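Local coordinates for protein soluble lytic transglycosylase B3 (Pseudomonas aeruginosa, PDB 5ANZ) that probably cleaves peptidoglycan as a calcium-binding lytic transglycosylase that takes part in turnover of the bacterial cell wall, at residues A[129-134]-A[247-252]; A[273-278]-A[298-303]; A[302-307]-A[314-319]. All coordinates share one frame; numbering follows the deposited sequence.

Contact 1. Residues A[129-134]-A[247-252]; sequences RYAVDA and WIAGQP
The carboxylate of Asp133 meets the indole of Trp247 at the edge of the ring, the two planes turned 65° apart. Asp133 OD2 accepts two hydrogen bonds. Trp247 NE1 donates to Asp133 OD2 at 2.8 Å, in the ring plane and nearly straight, reaching the lone pair that faces away from the other oxygen. The opposite, syn lone pair of the same OD2 receives the amide of Gly250, also at 2.8 Å and close to linear. Two N-H groups grip it from its two lone-pair sides, which probably restricts rotation of the carboxylate.

Val132 comes at the indole from a different direction. Its CG1, set anti to the backbone nitrogen by a chi1 of 177°, lies over one face of the five-membered ring, 4.0 Å from the centroid and only 14° off the normal, as a CH-pi contact. The contact ties the turn between helices 120-130 and 134-145 of the lysozyme-like domain to the loop leaving helix 231-244. Asp133 occupies the N-cap position of helix 134-145 but spends its carboxylate on this loop, and Ala134 N is bonded instead by Asp127.

The loop itself makes a type II turn from Ile248 to Gln251, in which Gly250 has positive phi. Beside it, Ala249 CB packs 3.4 Å from Ala131 O, and a water receives the Ala249 amide while donating to the carbonyl oxygens of Ala131 and Trp247. Beyond the contact, the Trp247 side chain leans on helix 318-324, about 9 Å from the side chain of Tyr326, a residue of the N-acetylglucosamine site, which is unoccupied by the sugar in this structure.

Contact 2. Residues A[273-278]-A[298-303]; sequences RKPLGE and GEQASL
The side-chain amide of Gln300 lies over one face of the peptide joining Lys274 to Pro275, with Gln300 CD almost straight above Pro275 N at 3.9 Å and the two planes inclined to one another. Alongside the amide runs the Pro275 ring, pointing the same way, so that ring carbons pack against the amide's outer end. The bend that folds Gln300 back over the neighbouring strand is at chi2, -71°. The Arg273 side chain extends past Ser302, and its NH1 is weakly bonded to a water that donates to Ser302 OG.

Beneath these groups the backbones form a short antiparallel ladder. Lys274 and Ala301 are a hydrogen-bonded pair: Lys274 N donates to Ala301 O at 2.9 Å, and Ala301 N returns to Lys274 O at 2.8 Å from well above the carbonyl plane. Pro275 and Gln300 follow as a non-hydrogen-bonded pair, which suits a residue lacking an amide hydrogen. This places 274-275 as an outermost strand of a five-stranded antiparallel sheet within the transglycosylase domain, paired with strand 300-304. Pro275 is also the N-cap of helix 276-280, and the first helical amide, Leu276 N, still reaches across to Glu299 O at 2.9 Å.

On the sheet face that carries Ala301, Leu276 CD2 touches Ala301 CB at 3.6 Å, while Leu276 also packs on Leu315 of strand 313-316. Ala301 O takes a second hydrogen bond from the indole of Trp279. At the far end, Arg273 CG closes on Ser302 OG, 3.2 Å away; that hydroxyl lies within hydrogen-bonding reach of both Ile272 O and Leu270 O, which must share its one proton, with Ile272 the stronger partner.

Contact 3. Residues A[302-307]-A[314-319]; sequences SLLLPA and FLVLHN
Leu304 and Val316 meet through branches set by their first torsions: Leu304 CG stands anti to the backbone nitrogen (chi1 180°), and Val316 CG1 anti to its carbonyl carbon (chi1 -62°), bringing Leu304 CD2 to 4.2 Å from Val316 CG1. The same choice puts Val316 CG2 between backbone nitrogen and carbonyl carbon, 3.5 Å from Ser302 O. Phe314, on the same face, turns a ring edge to Pro306, whose CG lies 4.0 Å from Phe314 CE1; the two side chains cross at about a right angle.

Leu304, Phe314 and Val316 belong to a beta hairpin, strand 300-304 with strand 313-316, and Pro306 follows its first strand. Ser302 pairs with Val316 and Leu304 with Phe314, each joined by two backbone hydrogen bonds, of which Val316 N to Ser302 O is 2.7 Å. The non-hydrogen-bonded pair, Leu303 with Leu315, faces the other side, where Trp279 touches both. Helix 330-343 touches Leu304, Pro306 and Phe314.

With the N-H and C=O groups of Ser302, Leu304, Phe314 and Val316 all paired, the side chains around the buried ladder can be largely apolar; the exception is Ser302, whose hydroxyl has its partners at Ile272 and Leu270.

All three contacts belong to the transglycosylase domain: contacts 2 and 3 lie in one antiparallel sheet, contact 1 between the helices and a loop leading to it. Contact 1 closes first along the chain; contact 2 then opens, and contact 3 begins on the strand where contact 2 ends. Contacts 2 and 3, with centres about 10 Å apart, share Ser302 and Leu303 and use opposite edges of strand 300-304. The centre of contact 1 is about 20 Å from that of contact 2 and about 19 Å from that of contact 3. Asn319 hydrogen-bonds to Ile248 N and Gln251 O, so the loop of contact 1 is bonded to the start of the helix that follows the hairpin.

Contact 1. Residues A[129-134]-A[247-252]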
loop_
_atom_site.group_PDB
_atom_site.type_symbol
_atom_site.label_atom_id
_atom_site.label_comp_id
_atom_site.label_asym_id
_atom_site.label_seq_id
_atom_site.Cartn_x
_atom_site.Cartn_y
_atom_site.Cartn_z
ATOM N N ARG A 129 -15.368 -13.754 13.030
ATOM C CA ARG A 129 -15.932 -14.354 11.821
ATOM C C ARG A 129 -14.896 -14.563 10.704
ATOM O O ARG A 129 -14.970 -15.542 9.958
ATOM C CB ARG A 129 -17.092 -13.513 11.280
ATOM C CG ARG A 129 -17.465 -13.888 9.859
ATOM C CD ARG A 129 -18.920 -13.624 9.537
ATOM N NE ARG A 129 -19.326 -14.347 8.331
ATOM C CZ ARG A 129 -20.504 -14.206 7.730
ATOM N NH1 ARG A 129 -21.404 -13.361 8.216
ATOM N NH2 ARG A 129 -20.779 -14.907 6.638
ATOM N N TYR A 130 -13.938 -13.653 10.591
ATOM C CA TYR A 130 -12.972 -13.700 9.496
ATOM C C TYR A 130 -11.600 -14.173 9.958
ATOM O O TYR A 130 -10.720 -14.393 9.136
ATOM C CB TYR A 130 -12.852 -12.327 8.821
ATOM C CG TYR A 130 -14.141 -11.920 8.151
ATOM C CD1 TYR A 130 -14.469 -12.409 6.894
ATOM C CD2 TYR A 130 -15.052 -11.084 8.791
ATOM C CE1 TYR A 130 -15.656 -12.070 6.286
ATOM C CE2 TYR A 130 -16.249 -10.738 8.189
ATOM C CZ TYR A 130 -16.541 -11.232 6.933
ATOM O OH TYR A 130 -17.729 -10.917 6.315
ATOM N N ALA A 131 -11.431 -14.358 11.264
ATOM C CA ALA A 131 -10.122 -14.709 11.812
ATOM C C ALA A 131 -9.077 -13.683 11.357
ATOM O O ALA A 131 -8.017 -14.036 10.801
ATOM C CB ALA A 131 -9.711 -16.105 11.402
ATOM N N VAL A 132 -9.378 -12.415 11.620
ATOM C CA VAL A 132 -8.442 -11.331 11.350
ATOM C C VAL A 132 -8.396 -10.428 12.576
ATOM O O VAL A 132 -9.437 -10.056 13.107
ATOM C CB VAL A 132 -8.836 -10.498 10.118
ATOM C CG1 VAL A 132 -7.867 -9.349 9.925
ATOM C CG2 VAL A 132 -8.850 -11.392 8.865
ATOM N N ASP A 133 -7.189 -10.087 13.010
ATOM C CA ASP A 133 -7.000 -9.283 14.211
ATOM C C ASP A 133 -7.595 -7.893 14.064
ATOM O O ASP A 133 -7.356 -7.211 13.067
ATOM C CB ASP A 133 -5.512 -9.187 14.548
ATOM C CG ASP A 133 -4.915 -10.550 14.853
ATOM O OD1 ASP A 133 -5.008 -10.990 16.012
ATOM O OD2 ASP A 133 -4.399 -11.206 13.931
ATOM N N ALA A 134 -8.352 -7.479 15.076
ATOM C CA ALA A 134 -9.016 -6.183 15.059
ATOM C C ALA A 134 -8.012 -5.054 14.896
ATOM O O ALA A 134 -8.303 -4.060 14.231
ATOM C CB ALA A 134 -9.819 -5.977 16.334
ATOM N N TRP A 247 -4.100 -13.512 5.666
ATOM C CA TRP A 247 -3.942 -13.248 7.098
ATOM C C TRP A 247 -4.083 -14.467 7.981
ATOM O O TRP A 247 -5.059 -15.230 7.879
ATOM C CB TRP A 247 -4.977 -12.208 7.575
ATOM C CG TRP A 247 -4.575 -11.597 8.890
ATOM C CD1 TRP A 247 -4.966 -11.986 10.149
ATOM C CD2 TRP A 247 -3.676 -10.507 9.067
ATOM N NE1 TRP A 247 -4.361 -11.183 11.098
ATOM C CE2 TRP A 247 -3.563 -10.269 10.454
ATOM C CE3 TRP A 247 -2.943 -9.704 8.186
ATOM C CZ2 TRP A 247 -2.751 -9.267 10.976
ATOM C CZ3 TRP A 247 -2.149 -8.701 8.703
ATOM C CH2 TRP A 247 -2.053 -8.495 10.089
ATOM N N ILE A 248 -3.108 -14.646 8.868
ATOM C CA ILE A 248 -3.194 -15.656 9.907
ATOM C C ILE A 248 -3.397 -14.960 11.240
ATOM O O ILE A 248 -2.507 -14.255 11.710
ATOM C CB ILE A 248 -1.942 -16.512 9.963
ATOM C CG1 ILE A 248 -1.717 -17.204 8.617
ATOM C CG2 ILE A 248 -2.055 -17.514 11.099
ATOM C CD1 ILE A 248 -0.271 -17.626 8.388
ATOM N N ALA A 249 -4.563 -15.159 11.840
ATOM C CA ALA A 249 -4.905 -14.496 13.096
ATOM C C ALA A 249 -3.865 -14.741 14.185
ATOM O O ALA A 249 -3.481 -15.891 14.457
ATOM C CB ALA A 249 -6.275 -14.959 13.575
ATOM N N GLY A 250 -3.436 -13.656 14.821
ATOM C CA GLY A 250 -2.567 -13.754 15.972
ATOM C C GLY A 250 -1.098 -13.853 15.618
ATOM O O GLY A 250 -0.261 -13.784 16.506
ATOM N N GLN A 251 -0.772 -14.025 14.337
ATOM C CA GLN A 251 0.634 -14.120 13.943
ATOM C C GLN A 251 1.172 -12.705 13.737
ATOM O O GLN A 251 0.485 -11.860 13.187
ATOM C CB GLN A 251 0.783 -14.961 12.660
ATOM C CG GLN A 251 2.174 -15.544 12.470
ATOM C CD GLN A 251 2.256 -16.457 11.263
ATOM O OE1 GLN A 251 2.575 -16.017 10.158
ATOM N NE2 GLN A 251 1.958 -17.738 11.467
ATOM N N PRO A 252 2.396 -12.428 14.199
ATOM C CA PRO A 252 2.919 -11.071 13.977
ATOM C C PRO A 252 3.181 -10.790 12.495
ATOM O O PRO A 252 3.545 -11.704 11.742
ATOM C CB PRO A 252 4.237 -11.049 14.778
ATOM C CG PRO A 252 4.581 -12.481 15.043
ATOM C CD PRO A 252 3.277 -13.257 15.037
HETATM O O HOH W 1 -6.644 -16.175 9.892
HETATM O O HOH W 2 -1.430 -10.390 14.415
#

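Contact 2. Residues A[273-278]-A[298-303]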
loop_
_atom_site.group_PDB
_atom_site.type_symbol
_atom_site.label_atom_id
_atom_site.label_comp_id
_atom_site.label_asym_id
_atom_site.label_seq_id
_atom_site.Cartn_x
_atom_site.Cartn_y
_atom_site.Cartn_z
ATOM N N ARG A 273 13.002 -15.762 1.258
ATOM C CA ARG A 273 12.343 -16.122 2.507
ATOM C C ARG A 273 13.055 -17.296 3.170
ATOM O O ARG A 273 13.499 -18.234 2.503
ATOM C CB ARG A 273 10.865 -16.440 2.265
ATOM C CG ARG A 273 10.080 -15.232 1.790
ATOM C CD ARG A 273 8.578 -15.476 1.818
ATOM N NE ARG A 273 8.143 -16.348 0.734
ATOM C CZ ARG A 273 7.840 -15.920 -0.485
ATOM N NH1 ARG A 273 7.937 -14.629 -0.775
ATOM N NH2 ARG A 273 7.447 -16.783 -1.413
ATOM N N LYS A 274 13.176 -17.215 4.489
ATOM C CA LYS A 274 13.870 -18.216 5.279
ATOM C C LYS A 274 13.116 -18.427 6.577
ATOM O O LYS A 274 12.543 -17.479 7.113
ATOM C CB LYS A 274 15.307 -17.774 5.573
ATOM C CG LYS A 274 16.205 -17.666 4.356
ATOM C CD LYS A 274 17.596 -17.227 4.771
ATOM C CE LYS A 274 18.437 -16.861 3.567
ATOM N NZ LYS A 274 18.641 -18.017 2.656
ATOM N N PRO A 275 13.110 -19.664 7.093
ATOM C CA PRO A 275 12.489 -19.852 8.408
ATOM C C PRO A 275 13.196 -18.999 9.454
ATOM O O PRO A 275 14.395 -18.759 9.326
ATOM C CB PRO A 275 12.688 -21.342 8.691
ATOM C CG PRO A 275 12.998 -21.960 7.352
ATOM C CD PRO A 275 13.693 -20.909 6.559
ATOM N N LEU A 276 12.465 -18.531 10.459
ATOM C CA LEU A 276 13.065 -17.725 11.522
ATOM C C LEU A 276 14.254 -18.447 12.157
ATOM O O LEU A 276 15.245 -17.819 12.530
ATOM C CB LEU A 276 12.029 -17.389 12.592
ATOM C CG LEU A 276 10.947 -16.398 12.177
ATOM C CD1 LEU A 276 10.030 -16.131 13.349
ATOM C CD2 LEU A 276 11.570 -15.106 11.667
ATOM N N GLY A 277 14.146 -19.767 12.272
ATOM C CA GLY A 277 15.217 -20.570 12.827
ATOM C C GLY A 277 16.503 -20.425 12.035
ATOM O O GLY A 277 17.595 -20.371 12.605
ATOM N N GLU A 278 16.371 -20.354 10.714
ATOM C CA GLU A 278 17.529 -20.191 9.849
ATOM C C GLU A 278 18.125 -18.789 9.986
ATOM O O GLU A 278 19.346 -18.634 9.991
ATOM C CB GLU A 278 17.161 -20.479 8.394
ATOM C CG GLU A 278 18.293 -20.225 7.408
ATOM C CD GLU A 278 18.029 -20.821 6.035
ATOM O OE1 GLU A 278 16.980 -21.475 5.863
ATOM O OE2 GLU A 278 18.876 -20.638 5.131
ATOM N N GLY A 298 9.559 -22.050 12.626
ATOM C CA GLY A 298 9.318 -22.622 11.314
ATOM C C GLY A 298 8.741 -21.640 10.306
ATOM O O GLY A 298 8.631 -21.958 9.120
ATOM N N GLU A 299 8.384 -20.446 10.764
ATOM C CA GLU A 299 7.726 -19.465 9.901
ATOM C C GLU A 299 8.680 -18.791 8.918
ATOM O O GLU A 299 9.780 -18.367 9.289
ATOM C CB GLU A 299 7.035 -18.387 10.746
ATOM C CG GLU A 299 5.765 -18.851 11.417
ATOM C CD GLU A 299 4.709 -19.267 10.412
ATOM O OE1 GLU A 299 4.636 -18.651 9.323
ATOM O OE2 GLU A 299 3.960 -20.218 10.703
ATOM N N GLN A 300 8.238 -18.662 7.670
ATOM C CA GLN A 300 9.060 -18.047 6.639
ATOM C C GLN A 300 9.085 -16.538 6.808
ATOM O O GLN A 300 8.048 -15.905 7.021
ATOM C CB GLN A 300 8.547 -18.404 5.246
ATOM C CG GLN A 300 8.645 -19.877 4.911
ATOM C CD GLN A 300 10.069 -20.326 4.687
ATOM O OE1 GLN A 300 10.903 -19.561 4.208
ATOM N NE2 GLN A 300 10.358 -21.573 5.034
ATOM N N ALA A 301 10.271 -15.954 6.715
ATOM C CA ALA A 301 10.377 -14.502 6.858
ATOM C C ALA A 301 11.406 -13.919 5.902
ATOM O O ALA A 301 12.332 -14.608 5.484
ATOM C CB ALA A 301 10.721 -14.140 8.308
ATOM N N SER A 302 11.240 -12.643 5.572
ATOM C CA SER A 302 12.178 -11.888 4.749
ATOM C C SER A 302 12.765 -10.751 5.567
ATOM O O SER A 302 12.125 -10.270 6.505
ATOM C CB SER A 302 11.494 -11.312 3.505
ATOM O OG SER A 302 10.950 -12.345 2.704
ATOM N N LEU A 303 13.970 -10.328 5.192
ATOM C CA LEU A 303 14.647 -9.206 5.842
ATOM C C LEU A 303 14.352 -7.884 5.134
ATOM O O LEU A 303 14.592 -7.741 3.929
ATOM C CB LEU A 303 16.156 -9.451 5.883
ATOM C CG LEU A 303 17.016 -8.260 6.301
ATOM C CD1 LEU A 303 16.742 -7.898 7.742
ATOM C CD2 LEU A 303 18.495 -8.594 6.098
HETATM O O HOH W 3 8.070 -12.154 1.532
#

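Contact 3. Residues A[302-307]-A[314-319]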
loop_
_atom_site.group_PDB
_atom_site.type_symbol
_atom_site.label_atom_id
_atom_site.label_comp_id
_atom_site.label_asym_id
_atom_site.label_seq_id
_atom_site.Cartn_x
_atom_site.Cartn_y
_atom_site.Cartn_z
ATOM N N SER A 302 11.240 -12.643 5.572
ATOM C CA SER A 302 12.178 -11.888 4.749
ATOM C C SER A 302 12.765 -10.751 5.567
ATOM O O SER A 302 12.125 -10.270 6.505
ATOM C CB SER A 302 11.494 -11.312 3.505
ATOM O OG SER A 302 10.950 -12.345 2.704
ATOM N N LEU A 303 13.970 -10.328 5.192
ATOM C CA LEU A 303 14.647 -9.206 5.842
ATOM C C LEU A 303 14.352 -7.884 5.134
ATOM O O LEU A 303 14.592 -7.741 3.929
ATOM C CB LEU A 303 16.156 -9.451 5.883
ATOM C CG LEU A 303 17.016 -8.260 6.301
ATOM C CD1 LEU A 303 16.742 -7.898 7.742
ATOM C CD2 LEU A 303 18.495 -8.594 6.098
ATOM N N LEU A 304 13.812 -6.925 5.889
ATOM C CA LEU A 304 13.534 -5.594 5.371
ATOM C C LEU A 304 14.460 -4.533 5.982
ATOM O O LEU A 304 14.573 -4.428 7.208
ATOM C CB LEU A 304 12.074 -5.236 5.641
ATOM C CG LEU A 304 11.525 -3.884 5.195
ATOM C CD1 LEU A 304 11.395 -3.797 3.684
ATOM C CD2 LEU A 304 10.180 -3.665 5.865
ATOM N N LEU A 305 15.125 -3.763 5.122
ATOM C CA LEU A 305 15.991 -2.663 5.554
ATOM C C LEU A 305 15.537 -1.345 4.924
ATOM O O LEU A 305 16.090 -0.935 3.903
ATOM C CB LEU A 305 17.448 -2.913 5.159
ATOM C CG LEU A 305 18.287 -3.987 5.845
ATOM C CD1 LEU A 305 19.604 -4.167 5.102
ATOM C CD2 LEU A 305 18.546 -3.592 7.287
ATOM N N PRO A 306 14.550 -0.675 5.532
ATOM C CA PRO A 306 13.924 0.474 4.862
ATOM C C PRO A 306 14.882 1.644 4.580
ATOM O O PRO A 306 14.608 2.432 3.672
ATOM C CB PRO A 306 12.816 0.901 5.836
ATOM C CG PRO A 306 13.137 0.247 7.136
ATOM C CD PRO A 306 13.934 -0.984 6.833
ATOM N N ALA A 307 15.986 1.749 5.320
ATOM C CA ALA A 307 16.971 2.799 5.050
ATOM C C ALA A 307 18.392 2.257 4.944
ATOM O O ALA A 307 19.349 2.934 5.325
ATOM C CB ALA A 307 16.898 3.870 6.129
ATOM N N PHE A 314 14.141 -5.311 9.968
ATOM C CA PHE A 314 12.949 -6.038 10.382
ATOM C C PHE A 314 12.912 -7.399 9.721
ATOM O O PHE A 314 13.307 -7.517 8.564
ATOM C CB PHE A 314 11.685 -5.257 10.000
ATOM C CG PHE A 314 11.604 -3.903 10.634
ATOM C CD1 PHE A 314 12.201 -2.806 10.035
ATOM C CD2 PHE A 314 10.933 -3.725 11.823
ATOM C CE1 PHE A 314 12.127 -1.550 10.621
ATOM C CE2 PHE A 314 10.861 -2.461 12.418
ATOM C CZ PHE A 314 11.459 -1.377 11.808
ATOM N N LEU A 315 12.433 -8.418 10.429
ATOM C CA LEU A 315 12.043 -9.652 9.750
ATOM C C LEU A 315 10.555 -9.545 9.511
ATOM O O LEU A 315 9.818 -9.245 10.445
ATOM C CB LEU A 315 12.362 -10.899 10.567
ATOM C CG LEU A 315 13.842 -11.252 10.593
ATOM C CD1 LEU A 315 14.077 -12.487 11.439
ATOM C CD2 LEU A 315 14.330 -11.469 9.164
ATOM N N VAL A 316 10.105 -9.781 8.281
ATOM C CA VAL A 316 8.678 -9.660 8.004
ATOM C C VAL A 316 8.108 -10.997 7.541
ATOM O O VAL A 316 8.731 -11.747 6.791
ATOM C CB VAL A 316 8.384 -8.553 6.986
ATOM C CG1 VAL A 316 8.826 -7.205 7.556
ATOM C CG2 VAL A 316 9.071 -8.814 5.646
ATOM N N LEU A 317 6.932 -11.297 8.072
ATOM C CA LEU A 317 6.344 -12.621 7.939
ATOM C C LEU A 317 5.181 -12.572 6.969
ATOM O O LEU A 317 4.950 -11.573 6.300
ATOM C CB LEU A 317 5.884 -13.156 9.293
ATOM C CG LEU A 317 6.958 -13.789 10.190
ATOM C CD1 LEU A 317 7.959 -12.760 10.616
ATOM C CD2 LEU A 317 6.319 -14.482 11.401
ATOM N N HIS A 318 4.463 -13.684 6.903
ATOM C CA HIS A 318 3.385 -13.846 5.947
ATOM C C HIS A 318 2.350 -12.726 6.028
ATOM O O HIS A 318 1.871 -12.259 4.992
ATOM C CB HIS A 318 2.709 -15.201 6.164
ATOM C CG HIS A 318 1.817 -15.617 5.035
ATOM N ND1 HIS A 318 2.283 -15.814 3.756
ATOM C CD2 HIS A 318 0.484 -15.873 4.998
ATOM C CE1 HIS A 318 1.277 -16.172 2.973
ATOM N NE2 HIS A 318 0.179 -16.214 3.704
ATOM N N ASN A 319 2.014 -12.286 7.243
ATOM C CA ASN A 319 0.976 -11.261 7.369
ATOM C C ASN A 319 1.423 -9.918 6.790
ATOM O O ASN A 319 0.597 -9.115 6.357
ATOM C CB ASN A 319 0.534 -11.105 8.831
ATOM C CG ASN A 319 -0.405 -12.222 9.282
ATOM O OD1 ASN A 319 -0.888 -13.016 8.475
ATOM N ND2 ASN A 319 -0.677 -12.279 10.574
HETATM O O HOH W 4 7.910 -12.706 4.140
#